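Long-range contacts in agmatine N-acetyltransferase (Drosophila melanogaster, PDB 7CIW), which catalyses transfer of the acetyl group of acetyl-CoA to the amine of agmatine, as a GNAT-fold N-acetyltransferase of the AANAT subfamily: residues E18-L26 against R70-G78; L36-E46 against G98-L107. The protein carries 1 engineered substitution. All blocks are in the same frame, centred on the assembly; numbering follows the deposited sequence.

Interaction 1: residues E18-L26 against R70-G78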
loop_
_atom_site.group_PDB
_atom_site.type_symbol
_atom_site.label_atom_id
_atom_site.label_comp_id
_atom_site.label_asym_id
_atom_site.label_seq_id
_atom_site.Cartn_x
_atom_site.Cartn_y
_atom_site.Cartn_z
ATOM N N GLU A 18 5.657 18.781 0.748
ATOM C CA GLU A 18 4.210 18.810 0.923
ATOM C C GLU A 18 3.847 17.492 1.590
ATOM O O GLU A 18 2.675 17.102 1.688
ATOM C CB GLU A 18 3.502 19.012 -0.422
ATOM C CG GLU A 18 1.981 19.063 -0.379
ATOM C CD GLU A 18 1.364 18.121 -1.391
ATOM O OE1 GLU A 18 0.384 17.413 -1.049
ATOM O OE2 GLU A 18 1.876 18.090 -2.531
ATOM N N THR A 19 4.877 16.804 2.078
ATOM C CA THR A 19 4.669 15.500 2.683
ATOM C C THR A 19 3.953 15.582 4.021
ATOM O O THR A 19 3.391 14.576 4.463
ATOM C CB THR A 19 6.005 14.775 2.857
ATOM O OG1 THR A 19 6.882 15.563 3.663
ATOM C CG2 THR A 19 6.658 14.528 1.498
ATOM N N GLU A 20 3.959 16.738 4.691
ATOM C CA GLU A 20 3.337 16.773 6.011
ATOM C C GLU A 20 1.829 16.599 5.914
ATOM O O GLU A 20 1.236 15.846 6.698
ATOM C CB GLU A 20 3.666 18.065 6.749
ATOM C CG GLU A 20 3.125 18.046 8.163
ATOM C CD GLU A 20 3.421 19.320 8.919
ATOM O OE1 GLU A 20 4.436 19.357 9.647
ATOM O OE2 GLU A 20 2.634 20.280 8.783
ATOM N N GLN A 21 1.195 17.287 4.965
ATOM C CA GLN A 21 -0.243 17.134 4.794
ATOM C C GLN A 21 -0.595 15.694 4.450
ATOM O O GLN A 21 -1.589 15.157 4.944
ATOM C CB GLN A 21 -0.746 18.078 3.702
ATOM C CG GLN A 21 -0.840 19.543 4.131
ATOM C CD GLN A 21 -1.355 19.712 5.547
ATOM O OE1 GLN A 21 -2.392 19.157 5.918
ATOM N NE2 GLN A 21 -0.621 20.479 6.359
ATOM N N LEU A 22 0.214 15.055 3.601
ATOM C CA LEU A 22 -0.034 13.657 3.252
ATOM C C LEU A 22 0.033 12.771 4.484
ATOM O O LEU A 22 -0.829 11.913 4.696
ATOM C CB LEU A 22 0.980 13.185 2.207
ATOM C CG LEU A 22 1.052 11.672 1.960
ATOM C CD1 LEU A 22 -0.277 11.155 1.397
ATOM C CD2 LEU A 22 2.204 11.326 1.007
ATOM N N MET A 23 1.068 12.950 5.300
ATOM C CA MET A 23 1.197 12.113 6.488
ATOM C C MET A 23 0.073 12.393 7.480
ATOM O O MET A 23 -0.435 11.473 8.123
ATOM C CB MET A 23 2.567 12.329 7.130
ATOM C CG MET A 23 2.853 11.393 8.302
ATOM S SD MET A 23 2.516 9.645 7.979
ATOM C CE MET A 23 3.636 9.336 6.615
ATOM N N THR A 24 -0.347 13.655 7.603
ATOM C CA THR A 24 -1.467 13.961 8.483
ATOM C C THR A 24 -2.730 13.223 8.053
ATOM O O THR A 24 -3.448 12.664 8.897
ATOM C CB THR A 24 -1.680 15.474 8.519
ATOM O OG1 THR A 24 -0.514 16.069 9.099
ATOM C CG2 THR A 24 -2.902 15.839 9.348
ATOM N N PHE A 25 -3.010 13.186 6.743
ATOM C CA PHE A 25 -4.150 12.404 6.264
ATOM C C PHE A 25 -3.965 10.923 6.575
ATOM O O PHE A 25 -4.891 10.256 7.050
ATOM C CB PHE A 25 -4.356 12.601 4.758
ATOM C CG PHE A 25 -5.315 11.608 4.164
ATOM C CD1 PHE A 25 -6.684 11.794 4.282
ATOM C CD2 PHE A 25 -4.849 10.458 3.534
ATOM C CE1 PHE A 25 -7.577 10.859 3.765
ATOM C CE2 PHE A 25 -5.741 9.527 3.015
ATOM C CZ PHE A 25 -7.101 9.733 3.137
ATOM N N LEU A 26 -2.778 10.380 6.283
ATOM C CA LEU A 26 -2.551 8.957 6.524
ATOM C C LEU A 26 -2.751 8.606 7.992
ATOM O O LEU A 26 -3.332 7.566 8.313
ATOM C CB LEU A 26 -1.148 8.558 6.061
ATOM C CG LEU A 26 -0.872 8.640 4.560
ATOM C CD1 LEU A 26 0.597 8.325 4.275
ATOM C CD2 LEU A 26 -1.780 7.683 3.788
ATOM N N ARG A 70 -8.152 20.212 1.070
ATOM C CA ARG A 70 -8.006 19.161 2.068
ATOM C C ARG A 70 -7.840 17.818 1.366
ATOM O O ARG A 70 -8.581 17.507 0.426
ATOM C CB ARG A 70 -9.226 19.139 2.991
ATOM C CG ARG A 70 -9.299 17.984 3.961
ATOM C CD ARG A 70 -10.390 18.229 5.006
ATOM N NE ARG A 70 -11.307 17.096 5.145
ATOM C CZ ARG A 70 -11.821 16.689 6.304
ATOM N NH1 ARG A 70 -11.506 17.320 7.428
ATOM N NH2 ARG A 70 -12.646 15.648 6.342
ATOM N N ILE A 71 -6.875 17.027 1.819
ATOM C CA ILE A 71 -6.701 15.684 1.270
ATOM C C ILE A 71 -7.807 14.784 1.802
ATOM O O ILE A 71 -8.017 14.690 3.017
ATOM C CB ILE A 71 -5.313 15.123 1.618
ATOM C CG1 ILE A 71 -4.222 15.970 0.967
ATOM C CG2 ILE A 71 -5.212 13.649 1.191
ATOM C CD1 ILE A 71 -2.831 15.704 1.532
ATOM N N VAL A 72 -8.524 14.129 0.890
ATOM C CA VAL A 72 -9.590 13.203 1.253
ATOM C C VAL A 72 -9.288 11.776 0.825
ATOM O O VAL A 72 -10.048 10.862 1.182
ATOM C CB VAL A 72 -10.955 13.663 0.685
ATOM C CG1 VAL A 72 -11.378 14.957 1.363
ATOM C CG2 VAL A 72 -10.886 13.867 -0.824
ATOM N N ALA A 73 -8.204 11.550 0.092
ATOM C CA ALA A 73 -7.794 10.204 -0.282
ATOM C C ALA A 73 -6.338 10.269 -0.721
ATOM O O ALA A 73 -5.859 11.318 -1.156
ATOM C CB ALA A 73 -8.679 9.629 -1.397
ATOM N N ALA A 74 -5.637 9.147 -0.611
ATOM C CA ALA A 74 -4.230 9.142 -0.978
ATOM C C ALA A 74 -3.796 7.748 -1.395
ATOM O O ALA A 74 -4.310 6.747 -0.891
ATOM C CB ALA A 74 -3.339 9.617 0.181
ATOM N N VAL A 75 -2.816 7.696 -2.298
ATOM C CA VAL A 75 -2.168 6.445 -2.679
ATOM C C VAL A 75 -0.661 6.664 -2.697
ATOM O O VAL A 75 -0.174 7.716 -3.125
ATOM C CB VAL A 75 -2.707 5.928 -4.037
ATOM C CG1 VAL A 75 -2.386 6.912 -5.187
ATOM C CG2 VAL A 75 -2.211 4.495 -4.332
ATOM N N VAL A 76 0.075 5.699 -2.164
ATOM C CA VAL A 76 1.530 5.745 -2.119
ATOM C C VAL A 76 2.026 4.525 -2.870
ATOM O O VAL A 76 1.632 3.399 -2.548
ATOM C CB VAL A 76 2.055 5.758 -0.674
ATOM C CG1 VAL A 76 3.573 5.606 -0.653
ATOM C CG2 VAL A 76 1.631 7.031 0.038
ATOM N N ALA A 77 2.863 4.740 -3.879
ATOM C CA ALA A 77 3.378 3.637 -4.680
ATOM C C ALA A 77 4.855 3.877 -4.950
ATOM O O ALA A 77 5.341 5.009 -4.895
ATOM C CB ALA A 77 2.603 3.487 -5.994
ATOM N N GLY A 78 5.577 2.796 -5.225
ATOM C CA GLY A 78 6.967 2.909 -5.601
ATOM C C GLY A 78 7.474 1.692 -6.343
ATOM O O GLY A 78 6.838 0.636 -6.357
#
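The ring of Phe25 lies against Ile71 and the backbone that follows it, where the first long helix of the GNAT fold, 19-30, packs on the central sheet. Ile71 CG2 stands over one face of the ring, 4.0 Å from its centroid and displaced toward the rim, a CH-pi contact. The delta methyl takes a different target: Ile71 CD1 reaches the helix backbone, 3.7 Å from Gln21 O, with Gln21 CB close by. Beyond the isoleucine the ring meets bare main chain, Phe25 CZ lying 3.5 Å from Ala73 CA while CE1 nears Val72 C. Phe25 can extend that far because its CG is anti to the backbone N (chi1 168°).

The strand is locally irregular here. The psi of Val72 (-6°) departs from the extended values of its neighbours, and Val72 and Ala73 both bond to Ala65 of strand 62-67, as in a classic beta bulge. Two successive residues, Val72 and Ala73, thus turn away from the helix, and the ring occupies the side between Ile71 and Ala74. The small Ala74 methyl then admits two neighbours: its CB is 3.6 Å from Leu22 CD1 and 3.7 Å from Phe25 CE2. Short segments of helix and strand cross at -60°, 8.8 Å apart at closest approach. Helix 19-30 lies over one face of the sheet, and helix 142-156 meets Ala73 and Val75 on the other through Leu146; separately, Leu22 packs on Leu54 of helix 47-54. Farther along the strand the last contact is Leu22 CD2 to Val76 CG2, at 4.4 Å.

Interaction 2: residues L36-E46 against G98-L107. With G0R (N-(4-carbamimidamidobutyl)ethanamide), chain C.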
loop_
_atom_site.group_PDB
_atom_site.type_symbol
_atom_site.label_atom_id
_atom_site.label_comp_id
_atom_site.label_asym_id
_atom_site.label_seq_id
_atom_site.Cartn_x
_atom_site.Cartn_y
_atom_site.Cartn_z
ATOM N N LEU A 36 -2.854 -4.303 9.057
ATOM C CA LEU A 36 -1.585 -4.598 9.744
ATOM C C LEU A 36 -1.309 -3.591 10.851
ATOM O O LEU A 36 -0.829 -3.963 11.929
ATOM C CB LEU A 36 -0.411 -4.611 8.777
ATOM C CG LEU A 36 -0.528 -5.503 7.552
ATOM C CD1 LEU A 36 0.840 -5.585 6.856
ATOM C CD2 LEU A 36 -1.037 -6.879 7.961
ATOM N N THR A 37 -1.581 -2.314 10.591
ATOM C CA THR A 37 -1.379 -1.281 11.597
ATOM C C THR A 37 -2.352 -1.441 12.758
ATOM O O THR A 37 -1.968 -1.285 13.922
ATOM C CB THR A 37 -1.519 0.096 10.948
ATOM O OG1 THR A 37 -0.852 0.085 9.682
ATOM C CG2 THR A 37 -0.896 1.185 11.823
ATOM N N ALA A 38 -3.617 -1.753 12.463
ATOM C CA ALA A 38 -4.601 -1.940 13.521
ATOM C C ALA A 38 -4.372 -3.234 14.281
ATOM O O ALA A 38 -4.822 -3.358 15.425
ATOM C CB ALA A 38 -6.016 -1.927 12.940
ATOM N N GLY A 39 -3.677 -4.186 13.677
ATOM C CA GLY A 39 -3.426 -5.482 14.273
ATOM C C GLY A 39 -2.115 -5.608 15.015
ATOM O O GLY A 39 -1.753 -6.713 15.433
ATOM N N THR A 40 -1.388 -4.506 15.188
ATOM C CA THR A 40 -0.146 -4.463 15.939
ATOM C C THR A 40 -0.234 -3.304 16.923
ATOM O O THR A 40 -1.186 -2.520 16.901
ATOM C CB THR A 40 1.065 -4.303 15.005
ATOM O OG1 THR A 40 0.799 -3.254 14.066
ATOM C CG2 THR A 40 1.331 -5.590 14.238
ATOM N N HIS A 41 0.759 -3.197 17.802
ATOM C CA HIS A 41 0.691 -2.253 18.905
ATOM C C HIS A 41 2.016 -1.526 19.045
ATOM O O HIS A 41 3.071 -2.093 18.733
ATOM C CB HIS A 41 0.337 -2.971 20.216
ATOM C CG HIS A 41 -0.876 -3.835 20.089
ATOM N ND1 HIS A 41 -2.154 -3.344 20.247
ATOM C CD2 HIS A 41 -1.011 -5.140 19.758
ATOM C CE1 HIS A 41 -3.025 -4.318 20.046
ATOM N NE2 HIS A 41 -2.355 -5.418 19.747
ATOM N N PRO A 42 1.997 -0.252 19.481
ATOM C CA PRO A 42 0.835 0.590 19.793
ATOM C C PRO A 42 0.044 0.944 18.526
ATOM O O PRO A 42 0.500 0.565 17.440
ATOM C CB PRO A 42 1.478 1.836 20.425
ATOM C CG PRO A 42 2.817 1.905 19.805
ATOM C CD PRO A 42 3.261 0.477 19.683
ATOM N N PRO A 43 -1.094 1.635 18.648
ATOM C CA PRO A 43 -1.874 1.952 17.437
ATOM C C PRO A 43 -1.134 2.827 16.442
ATOM O O PRO A 43 -1.331 2.668 15.231
ATOM C CB PRO A 43 -3.119 2.660 17.994
ATOM C CG PRO A 43 -2.730 3.110 19.369
ATOM C CD PRO A 43 -1.808 2.049 19.870
ATOM N N GLU A 44 -0.273 3.719 16.903
ATOM C CA GLU A 44 0.342 4.687 15.997
ATOM C C GLU A 44 1.571 4.091 15.317
ATOM O O GLU A 44 2.364 3.404 15.963
ATOM C CB GLU A 44 0.735 5.953 16.753
ATOM C CG GLU A 44 -0.423 6.617 17.490
ATOM C CD GLU A 44 -0.674 6.023 18.874
ATOM O OE1 GLU A 44 -1.733 6.330 19.466
ATOM O OE2 GLU A 44 0.174 5.251 19.370
ATOM N N PRO A 45 1.765 4.341 14.021
ATOM C CA PRO A 45 2.940 3.790 13.338
ATOM C C PRO A 45 4.242 4.394 13.846
ATOM O O PRO A 45 4.294 5.544 14.291
ATOM C CB PRO A 45 2.701 4.156 11.865
ATOM C CG PRO A 45 1.804 5.347 11.922
ATOM C CD PRO A 45 0.894 5.091 13.094
ATOM N N GLU A 46 5.305 3.595 13.769
ATOM C CA GLU A 46 6.624 4.051 14.175
ATOM C C GLU A 46 7.217 4.978 13.121
ATOM O O GLU A 46 6.755 5.037 11.978
ATOM C CB GLU A 46 7.548 2.857 14.427
ATOM C CG GLU A 46 7.005 1.904 15.473
ATOM C CD GLU A 46 7.903 0.700 15.698
ATOM O OE1 GLU A 46 8.825 0.483 14.884
ATOM O OE2 GLU A 46 7.687 -0.027 16.693
ATOM N N GLY A 98 9.988 -4.259 16.866
ATOM C CA GLY A 98 9.029 -3.194 17.025
ATOM C C GLY A 98 7.811 -3.409 16.144
ATOM O O GLY A 98 7.685 -4.416 15.441
ATOM N N LYS A 99 6.902 -2.431 16.215
ATOM C CA LYS A 99 5.690 -2.465 15.402
ATOM C C LYS A 99 6.024 -2.552 13.917
ATOM O O LYS A 99 5.446 -3.361 13.181
ATOM C CB LYS A 99 4.846 -1.223 15.697
ATOM C CG LYS A 99 3.523 -1.163 14.950
ATOM C CD LYS A 99 2.849 0.186 15.157
ATOM C CE LYS A 99 1.532 0.302 14.398
ATOM N NZ LYS A 99 0.493 -0.631 14.960
ATOM N N TRP A 100 6.950 -1.708 13.455
ATOM C CA TRP A 100 7.359 -1.744 12.056
ATOM C C TRP A 100 8.011 -3.077 11.714
ATOM O O TRP A 100 7.779 -3.628 10.632
ATOM C CB TRP A 100 8.301 -0.571 11.778
ATOM C CG TRP A 100 8.791 -0.377 10.368
ATOM C CD1 TRP A 100 10.067 -0.086 9.994
ATOM C CD2 TRP A 100 8.020 -0.407 9.157
ATOM N NE1 TRP A 100 10.150 0.063 8.633
ATOM C CE2 TRP A 100 8.907 -0.131 8.092
ATOM C CE3 TRP A 100 6.675 -0.637 8.866
ATOM C CZ2 TRP A 100 8.493 -0.099 6.764
ATOM C CZ3 TRP A 100 6.271 -0.601 7.558
ATOM C CH2 TRP A 100 7.171 -0.329 6.515
ATOM N N GLY A 101 8.813 -3.623 12.635
ATOM C CA GLY A 101 9.431 -4.916 12.391
ATOM C C GLY A 101 8.419 -6.030 12.194
ATOM O O GLY A 101 8.601 -6.897 11.338
ATOM N N SER A 102 7.341 -6.026 12.990
ATOM C CA SER A 102 6.281 -7.019 12.825
ATOM C C SER A 102 5.564 -6.845 11.489
ATOM O O SER A 102 5.287 -7.826 10.783
ATOM C CB SER A 102 5.281 -6.916 13.978
ATOM O OG SER A 102 5.871 -7.297 15.204
ATOM N N ILE A 103 5.266 -5.597 11.127
ATOM C CA ILE A 103 4.606 -5.332 9.854
ATOM C C ILE A 103 5.521 -5.728 8.696
ATOM O O ILE A 103 5.100 -6.398 7.744
ATOM C CB ILE A 103 4.186 -3.849 9.786
ATOM C CG1 ILE A 103 3.136 -3.552 10.871
ATOM C CG2 ILE A 103 3.707 -3.463 8.383
ATOM C CD1 ILE A 103 2.670 -2.102 10.935
ATOM N N LEU A 104 6.798 -5.351 8.776
ATOM C CA LEU A 104 7.740 -5.709 7.720
ATOM C C LEU A 104 7.934 -7.214 7.610
ATOM O O LEU A 104 8.124 -7.732 6.505
ATOM C CB LEU A 104 9.089 -5.042 7.959
ATOM C CG LEU A 104 9.242 -3.649 7.354
ATOM C CD1 LEU A 104 10.563 -3.057 7.804
ATOM C CD2 LEU A 104 9.149 -3.692 5.834
ATOM N N HIS A 105 7.893 -7.942 8.728
ATOM C CA HIS A 105 8.083 -9.387 8.604
ATOM C C HIS A 105 6.929 -10.034 7.842
ATOM O O HIS A 105 7.152 -10.944 7.031
ATOM C CB HIS A 105 8.278 -10.021 9.978
ATOM C CG HIS A 105 9.714 -10.085 10.401
ATOM N ND1 HIS A 105 10.314 -9.104 11.163
ATOM C CD2 HIS A 105 10.680 -10.999 10.142
ATOM C CE1 HIS A 105 11.579 -9.425 11.374
ATOM N NE2 HIS A 105 11.827 -10.568 10.763
ATOM N N LEU A 106 5.698 -9.545 8.031
ATOM C CA LEU A 106 4.597 -10.046 7.212
ATOM C C LEU A 106 4.764 -9.619 5.755
ATOM O O LEU A 106 4.663 -10.444 4.839
ATOM C CB LEU A 106 3.249 -9.572 7.758
ATOM C CG LEU A 106 2.086 -10.132 6.928
ATOM C CD1 LEU A 106 1.026 -10.752 7.810
ATOM C CD2 LEU A 106 1.474 -9.108 5.956
ATOM N N LEU A 107 5.033 -8.334 5.521
ATOM C CA LEU A 107 5.159 -7.860 4.144
ATOM C C LEU A 107 6.302 -8.558 3.416
ATOM O O LEU A 107 6.221 -8.821 2.206
ATOM C CB LEU A 107 5.358 -6.346 4.141
ATOM C CG LEU A 107 4.122 -5.543 4.554
ATOM C CD1 LEU A 107 4.446 -4.050 4.621
ATOM C CD2 LEU A 107 2.964 -5.799 3.603
HETATM C C10 G0R C . 2.410 0.100 6.629
HETATM N N12 G0R C . 1.847 0.043 7.972
HETATM C C1 G0R C . -2.359 -0.729 -0.351
HETATM C C2 G0R C . -2.139 -0.909 1.150
HETATM C C5 G0R C . -1.237 -2.316 3.047
HETATM C C6 G0R C . 0.226 -2.049 3.410
HETATM C C7 G0R C . 0.562 -2.457 4.849
HETATM C C8 G0R C . 0.689 -1.309 5.858
HETATM N N4 G0R C . -1.471 -2.102 1.628
HETATM N N9 G0R C . 1.884 -0.518 5.670
HETATM N N11 G0R C . 3.593 0.885 6.377
HETATM O O3 G0R C . -2.500 -0.073 1.910
#
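Lys99 runs its side chain across Thr37 and Thr40 into the turn formed by residues 39-45, a worked case of a buried ammonium held by a loop that wraps round it. Its CG is anti to the backbone N (chi1 -178°) and the chain stays extended until a bend at chi4, which swings NZ in among its acceptors. NZ donates to Thr37 O at 2.7 Å, in the carbonyl plane and on a lone pair, and to Pro42 O at 2.8 Å, just after the cis peptide bond that precedes Pro42. A third bond, NZ to Thr40 OG1, meets a hydroxyl that itself donates to Leu36 O, so the lysine is tied to the helix end as well. A methionine in its place would probably leave Thr37 O and Pro42 O without their donor and set the loop free to shift.

Glu46 serves the other end of the same residue. Its carboxylate takes two amide hydrogens of the first turn of helix 99-114: OE2 from Lys99 N at 2.6 Å, met from above the carboxylate plane, and OE1 weakly from Trp100 N.

Leu36 faces the helix further on, with CD1 between Ile103, Leu106 and Leu107; the nearest is Leu106 CD2 at 3.7 Å. The same methyl touches C7 of the bound acetylagmatine. Thr37 OG1, bonded also to Glu34, receives a weak bond from ligand N12, and Trp100 CZ3 lies 3.3 Å from ligand N11. Helix 99-114 is flanked by helix 47-54, where Trp100 touches Ala48 and Asp49, and by helix 84-95, where Leu104 touches Met88 and Tyr95.

The two contacts lie at different distances from the bound ligands. Their centres are 19 Å apart and their nearest atoms about 6 Å, without touching, yet helices 19-30 and 35-38 follow each other in the chain, and the four segments alternate in sequence. Interaction 1 lies nearer the cofactor: the Phe25 side chain is about 6 Å from bound coenzyme A, and that of Val76 about 8 Å from acetylagmatine. Interaction 2 lines the product pocket directly through Leu36, Thr37, Trp100 and Ile103, with the Leu36 side chain about 8 Å from coenzyme A. Asp49 and Tyr30, from the helices 47-54 and 19-30, also hydrogen-bond the ligand.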